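Local coordinates for protein Rubredoxin\:oxygen oxidoreductase (Desulfovibrio gigas, PDB 1E5D) that catalyses the four-electron reduction of one dioxygen molecule to two water molecules, using a diiron centre and flavin mononucleotide, at residues Ala15-Ser20 / Thr33-Tyr38; Asp49-Glu54 / Ala85-Ala90. One frame throughout, in Å; residues are numbered along the deposited sequence.

Interaction 1: residues Ala15-Ser20 / Thr33-Tyr38; sequences AIDWNS and TTYNAY
Asp17 turns its carboxylate away from the backbone N (chi1 -167°) while Tyr35 swings its ring away from its own carbonyl carbon (chi1 -61°), which brings OD2 of Asp17 to the ring's edge. There Asp17 OD2 lies in the ring plane, 3.4 Å from Tyr35 CE2, with carboxylate and ring planes 54° apart. Beside this pair, Thr33 CG2 packs 3.7 Å from Ser20 CB, at the end of the type I turn Asp17-Ser20. On the other face of the sheet Ile16 and Thr34 leave the sheet together, their CG2 methyls 4.1 Å apart; Thr34 OG1 bonds to Asn36 OD1 from above its amide plane.

The antiparallel ladder that carries these side chains has two hydrogen-bonded pairs, Ala15 with Tyr35 and Asp17 with Thr33, flanking the non-hydrogen-bonded pair Ile16-Thr34. Tyr35 N to Ala15 O is short (2.7 Å); Thr33 N to Asp17 O is longer at 3.1 Å.

Tyr35 OH bonds to His24 NE2 and its ring meets that of His226, an iron ligand, whose ND1 is held by Thr34 O; this ties the ladder to the second shell of the diiron centre. Strand 10-17 thus pairs with strand 33-40 in the seven-stranded mixed sheet, where Ala15 and Ala37 pack on helix 56-64 and Thr33 and Tyr35 touch Phe23 of strand 22-23.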
ATOM      1  N   ALA A  15     -23.078  14.612  15.006  1.00 19.11           N
ATOM      2  CA  ALA A  15     -21.845  14.551  15.772  1.00 11.37           C
ATOM      3  C   ALA A  15     -20.647  15.048  14.981  1.00 13.74           C
ATOM      4  O   ALA A  15     -20.481  14.746  13.802  1.00 23.18           O
ATOM      5  CB  ALA A  15     -21.598  13.119  16.228  1.00 14.47           C
ATOM      6  N   ILE A  16     -19.826  15.806  15.690  1.00 14.54           N
ATOM      7  CA  ILE A  16     -18.527  16.236  15.215  1.00 18.05           C
ATOM      8  C   ILE A  16     -17.493  15.169  15.565  1.00 22.88           C
ATOM      9  O   ILE A  16     -17.320  14.826  16.733  1.00 28.36           O
ATOM     10  CB  ILE A  16     -18.073  17.578  15.805  1.00 20.93           C
ATOM     11  CG1 ILE A  16     -19.157  18.650  15.849  1.00 24.99           C
ATOM     12  CG2 ILE A  16     -16.858  18.073  15.039  1.00 14.18           C
ATOM     13  CD1 ILE A  16     -18.729  20.006  15.337  1.00 37.16           C
ATOM     14  N   ASP A  17     -16.830  14.657  14.537  1.00 20.87           N
ATOM     15  CA  ASP A  17     -15.838  13.606  14.787  1.00 13.52           C
ATOM     16  C   ASP A  17     -14.426  14.155  14.635  1.00 14.48           C
ATOM     17  O   ASP A  17     -13.749  13.971  13.621  1.00 16.07           O
ATOM     18  CB  ASP A  17     -16.132  12.448  13.845  1.00 17.43           C
ATOM     19  CG  ASP A  17     -15.407  11.167  14.183  1.00 18.74           C
ATOM     20  OD1 ASP A  17     -14.353  11.252  14.840  1.00 22.41           O
ATOM     21  OD2 ASP A  17     -15.884  10.086  13.776  1.00 38.70           O
ATOM     22  N   TRP A  18     -13.962  14.857  15.668  1.00 15.60           N
ATOM     23  CA  TRP A  18     -12.649  15.478  15.665  1.00 13.40           C
ATOM     24  C   TRP A  18     -11.505  14.529  15.324  1.00  9.67           C
ATOM     25  O   TRP A  18     -10.563  14.935  14.646  1.00 13.09           O
ATOM     26  CB  TRP A  18     -12.366  16.062  17.045  1.00 18.44           C
ATOM     27  CG  TRP A  18     -13.355  17.050  17.559  1.00 18.84           C
ATOM     28  CD1 TRP A  18     -14.464  16.829  18.317  1.00 18.34           C
ATOM     29  CD2 TRP A  18     -13.301  18.464  17.334  1.00 18.94           C
ATOM     30  NE1 TRP A  18     -15.104  18.018  18.579  1.00 14.63           N
ATOM     31  CE2 TRP A  18     -14.407  19.032  17.985  1.00 15.77           C
ATOM     32  CE3 TRP A  18     -12.407  19.283  16.640  1.00 22.09           C
ATOM     33  CZ2 TRP A  18     -14.648  20.406  17.960  1.00 18.04           C
ATOM     34  CZ3 TRP A  18     -12.653  20.645  16.618  1.00 24.03           C
ATOM     35  CH2 TRP A  18     -13.764  21.192  17.274  1.00 20.91           C
ATOM     36  N   ASN A  19     -11.574  13.289  15.800  1.00 14.55           N
ATOM     37  CA  ASN A  19     -10.436  12.382  15.718  1.00 20.63           C
ATOM     38  C   ASN A  19     -10.347  11.563  14.441  1.00 22.22           C
ATOM     39  O   ASN A  19      -9.366  10.834  14.252  1.00 24.89           O
ATOM     40  CB  ASN A  19     -10.474  11.411  16.911  1.00 15.76           C
ATOM     41  CG  ASN A  19     -10.418  12.152  18.229  1.00 15.16           C
ATOM     42  OD1 ASN A  19      -9.977  13.293  18.291  1.00 31.23           O
ATOM     43  ND2 ASN A  19     -10.855  11.512  19.304  1.00 22.09           N
ATOM     44  N   SER A  20     -11.344  11.660  13.570  1.00 16.84           N
ATOM     45  CA  SER A  20     -11.334  10.858  12.350  1.00 12.94           C
ATOM     46  C   SER A  20     -10.082  11.096  11.526  1.00 17.71           C
ATOM     47  O   SER A  20      -9.772  12.204  11.078  1.00 19.71           O
ATOM     48  CB  SER A  20     -12.578  11.165  11.515  1.00 17.28           C
ATOM     49  OG  SER A  20     -12.625  10.378  10.336  1.00 27.69           O
ATOM     50  N   THR A  33     -14.088  15.089  10.696  1.00 16.33           N
ATOM     51  CA  THR A  33     -15.285  15.105   9.869  1.00 13.47           C
ATOM     52  C   THR A  33     -16.492  15.274  10.780  1.00 13.63           C
ATOM     53  O   THR A  33     -16.405  15.363  12.007  1.00 17.48           O
ATOM     54  CB  THR A  33     -15.387  13.828   9.027  1.00 18.62           C
ATOM     55  OG1 THR A  33     -16.543  13.861   8.182  1.00 10.76           O
ATOM     56  CG2 THR A  33     -15.577  12.610   9.929  1.00 23.08           C
ATOM     57  N   THR A  34     -17.673  15.337  10.173  1.00  8.39           N
ATOM     58  CA  THR A  34     -18.881  15.399  10.977  1.00 13.82           C
ATOM     59  C   THR A  34     -19.905  14.430  10.392  1.00 14.18           C
ATOM     60  O   THR A  34     -19.798  13.932   9.275  1.00 22.39           O
ATOM     61  CB  THR A  34     -19.523  16.797  11.058  1.00 10.94           C
ATOM     62  OG1 THR A  34     -20.215  17.099   9.831  1.00 14.18           O
ATOM     63  CG2 THR A  34     -18.466  17.871  11.249  1.00  3.73           C
ATOM     64  N   TYR A  35     -20.928  14.189  11.199  1.00 16.65           N
ATOM     65  CA  TYR A  35     -22.062  13.407  10.709  1.00 17.37           C
ATOM     66  C   TYR A  35     -23.297  14.276  10.911  1.00 20.15           C
ATOM     67  O   TYR A  35     -23.681  14.526  12.054  1.00 24.80           O
ATOM     68  CB  TYR A  35     -22.092  12.063  11.435  1.00 14.91           C
ATOM     69  CG  TYR A  35     -20.815  11.293  11.145  1.00 15.12           C
ATOM     70  CD1 TYR A  35     -20.658  10.698   9.898  1.00 16.19           C
ATOM     71  CD2 TYR A  35     -19.795  11.182  12.077  1.00 10.27           C
ATOM     72  CE1 TYR A  35     -19.514   9.996   9.586  1.00 16.32           C
ATOM     73  CE2 TYR A  35     -18.645  10.475  11.774  1.00 11.64           C
ATOM     74  CZ  TYR A  35     -18.515   9.889  10.535  1.00 20.99           C
ATOM     75  OH  TYR A  35     -17.381   9.180  10.208  1.00 26.76           O
ATOM     76  N   ASN A  36     -23.839  14.734   9.796  1.00 15.68           N
ATOM     77  CA  ASN A  36     -24.910  15.709   9.747  1.00 13.39           C
ATOM     78  C   ASN A  36     -26.249  15.059   9.436  1.00 15.82           C
ATOM     79  O   ASN A  36     -26.410  14.338   8.464  1.00 16.94           O
ATOM     80  CB  ASN A  36     -24.616  16.785   8.695  1.00 13.52           C
ATOM     81  CG  ASN A  36     -23.330  17.538   8.984  1.00 16.83           C
ATOM     82  OD1 ASN A  36     -22.853  17.558  10.114  1.00 21.62           O
ATOM     83  ND2 ASN A  36     -22.766  18.166   7.956  1.00 15.54           N
ATOM     84  N   ALA A  37     -27.210  15.345  10.299  1.00 16.70           N
ATOM     85  CA  ALA A  37     -28.605  14.987  10.098  1.00 16.24           C
ATOM     86  C   ALA A  37     -29.409  16.273  10.271  1.00 19.25           C
ATOM     87  O   ALA A  37     -28.948  17.211  10.931  1.00 12.22           O
ATOM     88  CB  ALA A  37     -29.057  13.898  11.042  1.00  7.47           C
ATOM     89  N   TYR A  38     -30.585  16.317   9.651  1.00 20.06           N
ATOM     90  CA  TYR A  38     -31.375  17.545   9.730  1.00 15.16           C
ATOM     91  C   TYR A  38     -32.795  17.239  10.188  1.00 19.54           C
ATOM     92  O   TYR A  38     -33.524  16.457   9.581  1.00 17.48           O
ATOM     93  CB  TYR A  38     -31.346  18.279   8.383  1.00 11.95           C
ATOM     94  CG  TYR A  38     -29.912  18.623   8.018  1.00 18.53           C
ATOM     95  CD1 TYR A  38     -29.148  17.701   7.312  1.00 16.87           C
ATOM     96  CD2 TYR A  38     -29.326  19.825   8.379  1.00 18.22           C
ATOM     97  CE1 TYR A  38     -27.841  17.983   6.972  1.00 15.04           C
ATOM     98  CE2 TYR A  38     -28.012  20.114   8.040  1.00 15.14           C
ATOM     99  CZ  TYR A  38     -27.278  19.186   7.337  1.00 13.42           C
ATOM    100  OH  TYR A  38     -25.975  19.433   6.978  1.00 17.60           O
TER

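Interaction 2: residues Asp49-Glu54 / Ala85-Ala90; sequences DTVKAE and AGALPA
Thr50 and Val51 pass in extended conformation (phi/psi -148°/-162° at Thr50) over the type I turn Ala85-Leu88, which Leu88 N closes on Ala85 O. The backbones come within 5.2 Å between Thr50 CA and Ala85 CA. One weak backbone hydrogen bond crosses, from Ala87 N to Val51 O at 3.2 Å, and its N-H...O angle of 120° is far from straight. Gly86, with no side chain, lets the backbones close to 4.5 Å between Gly86 CA and Ala53 CA, where the loop bends into the 3-10 segment beginning at Ala53.

Among the side chains, the methyl branch of Thr50 does most of the touching. An unusual chi1 of -114°, away from any staggered position, sets CG2 over the turn's backbone near Ala85 C and Ala87 N and 3.7 Å from Ala87 CB; the exact placing of the Thr50 branches is less sure. Ala87 CB, directed at the loop, also faces Val51 CG2 at 4.3 Å, a looser apolar contact. Farther along, Ala53 CB rests 3.7 Å from Gly86 O. The contact is therefore mainly methyl groups against peptide backbone.

Around it, Leu88 packs on Leu75 and Ile77 of strand 74-77, while Val51 touches Leu59 of helix 56-64. Ala87 occupies the N-cap position of helix 88-95. The turn starts on the last residue of helix 82-85, close after His79, Glu81 and Asp83 of the HxExDH-type motif of the metallo-beta-lactamase fold; the loop after strand 46-48 packs against that turn, with the Ala85 side chain about 9 Å from the bound diiron.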
ATOM      1  N   ASP A  49     -31.462  11.986   7.027  0.77 13.83           N
ATOM      2  CA  ASP A  49     -30.197  11.318   7.302  0.77  9.41           C
ATOM      3  C   ASP A  49     -30.230  10.712   8.711  0.77 14.81           C
ATOM      4  O   ASP A  49     -31.247  10.793   9.398  0.77 20.42           O
ATOM      5  CB  ASP A  49     -29.011  12.269   7.195  0.77 15.54           C
ATOM      6  CG  ASP A  49     -29.022  13.164   5.973  0.77 23.36           C
ATOM      7  OD1 ASP A  49     -29.648  12.748   4.970  0.77 23.81           O
ATOM      8  OD2 ASP A  49     -28.408  14.259   5.995  0.77 10.58           O
ATOM      9  N   THR A  50     -29.117  10.147   9.122  1.00 16.74           N
ATOM     10  CA  THR A  50     -28.905   9.497  10.447  1.00 13.41           C
ATOM     11  C   THR A  50     -27.455   9.716  10.806  1.00 18.58           C
ATOM     12  O   THR A  50     -26.866  10.643  10.204  1.00 26.56           O
ATOM     13  CB  THR A  50     -29.447   8.076  10.308  1.00 16.85           C
ATOM     14  OG1 THR A  50     -30.585   8.001  11.198  1.00 39.64           O
ATOM     15  CG2 THR A  50     -28.555   6.924  10.705  1.00  4.96           C
ATOM     16  N   VAL A  51     -26.742   9.057  11.697  1.00 22.36           N
ATOM     17  CA  VAL A  51     -25.290   9.187  11.801  1.00 15.65           C
ATOM     18  C   VAL A  51     -24.624   7.821  11.901  1.00 13.70           C
ATOM     19  O   VAL A  51     -25.279   6.777  11.892  1.00 12.06           O
ATOM     20  CB  VAL A  51     -24.901  10.040  13.019  1.00 17.85           C
ATOM     21  CG1 VAL A  51     -25.417  11.459  12.838  1.00 21.01           C
ATOM     22  CG2 VAL A  51     -25.455   9.427  14.292  1.00 16.42           C
ATOM     23  N   LYS A  52     -23.300   7.813  11.994  1.00  9.60           N
ATOM     24  CA  LYS A  52     -22.559   6.581  12.282  1.00 13.51           C
ATOM     25  C   LYS A  52     -23.174   5.954  13.529  1.00 14.96           C
ATOM     26  O   LYS A  52     -23.542   6.722  14.424  1.00 17.54           O
ATOM     27  CB  LYS A  52     -21.092   6.889  12.500  1.00 13.03           C
ATOM     28  CG  LYS A  52     -20.072   6.286  11.560  1.00  9.76           C
ATOM     29  CD  LYS A  52     -18.739   6.208  12.293  1.00 21.65           C
ATOM     30  CE  LYS A  52     -17.639   5.578  11.463  1.00 35.09           C
ATOM     31  NZ  LYS A  52     -16.342   5.534  12.205  1.00 51.43           N
ATOM     32  N   ALA A  53     -23.311   4.644  13.601  1.00 15.68           N
ATOM     33  CA  ALA A  53     -23.998   4.001  14.717  1.00 20.07           C
ATOM     34  C   ALA A  53     -23.501   4.474  16.079  1.00 22.46           C
ATOM     35  O   ALA A  53     -24.296   4.644  17.002  1.00 24.93           O
ATOM     36  CB  ALA A  53     -23.859   2.486  14.637  1.00  7.79           C
ATOM     37  N   GLU A  54     -22.198   4.694  16.192  1.00 23.75           N
ATOM     38  CA  GLU A  54     -21.563   5.001  17.467  1.00 27.67           C
ATOM     39  C   GLU A  54     -21.956   6.390  17.970  1.00 26.23           C
ATOM     40  O   GLU A  54     -21.613   6.739  19.101  1.00 38.21           O
ATOM     41  CB  GLU A  54     -20.036   4.906  17.408  1.00 24.23           C
ATOM     42  CG  GLU A  54     -19.437   4.842  16.018  1.00 40.51           C
ATOM     43  CD  GLU A  54     -19.590   3.483  15.360  1.00 49.14           C
ATOM     44  OE1 GLU A  54     -18.806   2.564  15.666  1.00 75.31           O
ATOM     45  OE2 GLU A  54     -20.511   3.327  14.529  1.00 49.68           O
ATOM     46  N   ALA A  85     -26.686   5.840   7.582  1.00 24.72           N
ATOM     47  CA  ALA A  85     -27.844   5.037   7.956  1.00 21.83           C
ATOM     48  C   ALA A  85     -27.616   4.159   9.174  1.00 20.16           C
ATOM     49  O   ALA A  85     -28.485   3.381   9.562  1.00 21.92           O
ATOM     50  CB  ALA A  85     -28.235   4.145   6.778  1.00 14.29           C
ATOM     51  N   GLY A  86     -26.443   4.257   9.783  1.00 16.81           N
ATOM     52  CA  GLY A  86     -26.081   3.328  10.828  1.00 20.05           C
ATOM     53  C   GLY A  86     -26.949   3.353  12.060  1.00 22.91           C
ATOM     54  O   GLY A  86     -27.065   2.330  12.744  1.00 30.89           O
ATOM     55  N   ALA A  87     -27.538   4.505  12.359  1.00 15.35           N
ATOM     56  CA  ALA A  87     -28.348   4.645  13.565  1.00 18.02           C
ATOM     57  C   ALA A  87     -29.825   4.466  13.230  1.00 24.60           C
ATOM     58  O   ALA A  87     -30.699   4.674  14.068  1.00 28.06           O
ATOM     59  CB  ALA A  87     -28.091   5.987  14.225  1.00  9.01           C
ATOM     60  N   LEU A  88     -30.094   4.072  11.988  1.00 23.52           N
ATOM     61  CA  LEU A  88     -31.477   3.861  11.552  1.00 24.36           C
ATOM     62  C   LEU A  88     -32.180   2.888  12.491  1.00 27.48           C
ATOM     63  O   LEU A  88     -33.236   3.262  13.015  1.00 27.01           O
ATOM     64  CB  LEU A  88     -31.527   3.407  10.101  1.00 18.36           C
ATOM     65  CG  LEU A  88     -32.892   3.096   9.498  1.00 18.34           C
ATOM     66  CD1 LEU A  88     -33.910   4.157   9.864  1.00 24.48           C
ATOM     67  CD2 LEU A  88     -32.799   2.963   7.978  1.00 16.70           C
ATOM     68  N   PRO A  89     -31.654   1.703  12.757  1.00 26.94           N
ATOM     69  CA  PRO A  89     -32.301   0.803  13.726  1.00 25.77           C
ATOM     70  C   PRO A  89     -32.580   1.474  15.064  1.00 26.26           C
ATOM     71  O   PRO A  89     -33.687   1.363  15.595  1.00 43.16           O
ATOM     72  CB  PRO A  89     -31.270  -0.311  13.934  1.00 24.53           C
ATOM     73  CG  PRO A  89     -30.476  -0.319  12.674  1.00 27.31           C
ATOM     74  CD  PRO A  89     -30.434   1.102  12.194  1.00 23.24           C
ATOM     75  N   ALA A  90     -31.612   2.175  15.643  1.00 26.82           N
ATOM     76  CA  ALA A  90     -31.879   2.835  16.923  1.00 26.45           C
ATOM     77  C   ALA A  90     -32.978   3.879  16.789  1.00 24.96           C
ATOM     78  O   ALA A  90     -33.768   4.097  17.706  1.00 33.36           O
ATOM     79  CB  ALA A  90     -30.623   3.493  17.482  1.00 18.98           C
TER

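In the fold
Interactions 1 and 2 are both largely buried and lie in the lactamase-fold part of the chain, their centres about 12 Å apart. The first is regular sheet pairing, with four backbone hydrogen bonds; the second joins a loop to a turn leading into a helix, with one weak bond and mostly methyl-on-backbone packing. Both pack on helix 56-64, through Ala15 and Ala37 in interaction 1 and Val51 and Ala87 in interaction 2. Strand 33-40 of interaction 1 is itself touched by Asp49, Val51 and Lys52: Tyr35 O is 3.6 Å from Val51 CG1, and Tyr35 OH is 3.8 Å from Lys52 CE. Lys52 of interaction 2 also packs on Trp263 of the second subunit.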